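Local coordinates for protein Two-component sensor histidine kinase (Nostoc sp., PDB 6OZB) that probably senses light through a bound bilin chromophore in its GAF domain, as phytochromes do, and passes the signal on as a two-component histidine kinase, at residues Arg21-Ala24 / Arg25-Ser29. The protein carries 1 engineered substitution. Sequence-based numbering, arbitrary orientation. Where two conformers were deposited one is given.
Sequences RITA and RIRQS
The carbonyl oxygen of T23 accepts the shortest of the i-to-i+4 bonds here, from R27 N at 2.9 Å. It belongs to the last turns of helix 12-27, which packs beside helices 32-47 and 178-201 of the GAF domain and ends in a Schellman motif. Two further i-to-i+4 bonds are sound: I26 N to I22 O at 3.1 Å, in the carbonyl plane, and Q28 N to A24 O, bent to 141° at the hydrogen. The bond from R25 N to R21 O is weak at 3.3 Å. The R25 side chain runs back along the preceding turn: with CG beside its own backbone N (chi1 -69°) and the chain extended to NE, the guanidinium is laid with one face over R21 O, which sits 3.5 Å from its plane, nearer the border of the group than its centre. Its NH1 comes within 4.0 Å of I22 CG1, while NH2 forms a salt bridge with E42 on helix 32-47. An alanine in place of R25 would probably leave E42 without this charged mate and uncover R21 O on that side. On another side of the helix, in the conformer given, the methyl of T23 lies across the R27 side chain; T23 has a second conformer, so the 3.2 Å between its CG2 and R27 NE is doubtful as a contact. In that given conformer OG1 hydrogen-bonds back to L19 O. I22 and I26 both touch Q190 of helix 178-201 and meet each other loosely through methyls. At the end of the helix S29 turns to positive phi (60°), and its N bonds to I26 O at 2.9 Å.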
loop_
_atom_site.group_PDB
_atom_site.type_symbol
_atom_site.label_atom_id
_atom_site.label_comp_id
_atom_site.label_asym_id
_atom_site.label_seq_id
_atom_site.Cartn_x
_atom_site.Cartn_y
_atom_site.Cartn_z
ATOM N N ARG C 21 6.400 -29.381 18.959
ATOM C CA ARG C 21 6.310 -29.305 20.403
ATOM C C ARG C 21 4.834 -29.181 20.835
ATOM O O ARG C 21 4.441 -29.719 21.857
ATOM C CB ARG C 21 7.155 -28.149 20.910
ATOM C CG ARG C 21 8.663 -28.420 20.828
ATOM C CD ARG C 21 9.451 -27.158 21.259
ATOM N NE ARG C 21 10.896 -27.329 21.101
ATOM C CZ ARG C 21 11.660 -28.042 21.932
ATOM N NH1 ARG C 21 11.123 -28.660 22.976
ATOM N NH2 ARG C 21 12.968 -28.150 21.714
ATOM N N ILE C 22 4.000 -28.501 20.056
ATOM C CA ILE C 22 2.569 -28.467 20.364
ATOM C C ILE C 22 1.975 -29.853 20.230
ATOM O O ILE C 22 1.228 -30.292 21.086
ATOM C CB ILE C 22 1.769 -27.490 19.440
ATOM C CG1 ILE C 22 2.238 -26.060 19.632
ATOM C CG2 ILE C 22 0.281 -27.564 19.745
ATOM C CD1 ILE C 22 1.710 -25.108 18.542
ATOM N N THR C 23 2.336 -30.533 19.158
ATOM C CA THR C 23 1.807 -31.845 18.892
ATOM C C THR C 23 2.178 -32.812 20.027
ATOM O O THR C 23 1.361 -33.619 20.443
ATOM C CB THR C 23 2.307 -32.357 17.547
ATOM O OG1 THR C 23 1.844 -31.476 16.510
ATOM C CG2 THR C 23 1.806 -33.728 17.292
ATOM N N ALA C 24 3.389 -32.691 20.559
ATOM C CA ALA C 24 3.832 -33.556 21.644
ATOM C C ALA C 24 2.935 -33.367 22.860
ATOM O O ALA C 24 2.601 -34.338 23.542
ATOM C CB ALA C 24 5.275 -33.284 22.002
ATOM N N ARG C 25 2.544 -32.122 23.132
ATOM C CA ARG C 25 1.674 -31.835 24.261
ATOM C C ARG C 25 0.276 -32.413 24.088
ATOM O O ARG C 25 -0.345 -32.886 25.048
ATOM C CB ARG C 25 1.571 -30.336 24.494
ATOM C CG ARG C 25 2.869 -29.749 25.007
ATOM C CD ARG C 25 2.751 -28.264 25.196
ATOM N NE ARG C 25 4.103 -27.753 25.172
ATOM C CZ ARG C 25 4.584 -26.932 24.243
ATOM N NH1 ARG C 25 3.824 -26.425 23.251
ATOM N NH2 ARG C 25 5.843 -26.598 24.322
ATOM N N ILE C 26 -0.235 -32.329 22.868
ATOM C CA ILE C 26 -1.525 -32.952 22.555
ATOM C C ILE C 26 -1.449 -34.458 22.808
ATOM O O ILE C 26 -2.275 -35.026 23.514
ATOM C CB ILE C 26 -1.931 -32.716 21.081
ATOM C CG1 ILE C 26 -2.169 -31.246 20.793
ATOM C CG2 ILE C 26 -3.220 -33.520 20.735
ATOM C CD1 ILE C 26 -2.300 -30.957 19.289
ATOM N N ARG C 27 -0.402 -35.088 22.295
ATOM C CA ARG C 27 -0.225 -36.535 22.404
ATOM C C ARG C 27 -0.059 -37.010 23.836
ATOM O O ARG C 27 -0.431 -38.138 24.170
ATOM C CB ARG C 27 0.953 -36.940 21.559
ATOM C CG ARG C 27 0.707 -36.724 20.050
ATOM C CD ARG C 27 1.864 -37.262 19.319
ATOM N NE ARG C 27 1.919 -36.863 17.924
ATOM C CZ ARG C 27 2.962 -37.121 17.149
ATOM N NH1 ARG C 27 4.003 -37.797 17.628
ATOM N NH2 ARG C 27 2.947 -36.732 15.889
ATOM N N GLN C 28 0.495 -36.155 24.688
ATOM C CA GLN C 28 0.640 -36.465 26.110
ATOM C C GLN C 28 -0.648 -36.195 26.928
ATOM O O GLN C 28 -0.646 -36.348 28.151
ATOM C CB GLN C 28 1.807 -35.665 26.696
ATOM C CG GLN C 28 3.157 -36.096 26.120
ATOM C CD GLN C 28 4.303 -35.196 26.551
ATOM O OE1 GLN C 28 4.094 -34.087 27.049
ATOM N NE2 GLN C 28 5.528 -35.656 26.323
ATOM N N SER C 29 -1.710 -35.780 26.241
ATOM C CA SER C 29 -3.016 -35.476 26.837
ATOM C C SER C 29 -3.012 -34.359 27.883
ATOM O O SER C 29 -3.774 -34.392 28.851
ATOM C CB SER C 29 -3.586 -36.750 27.469
ATOM O OG SER C 29 -3.854 -37.737 26.475
#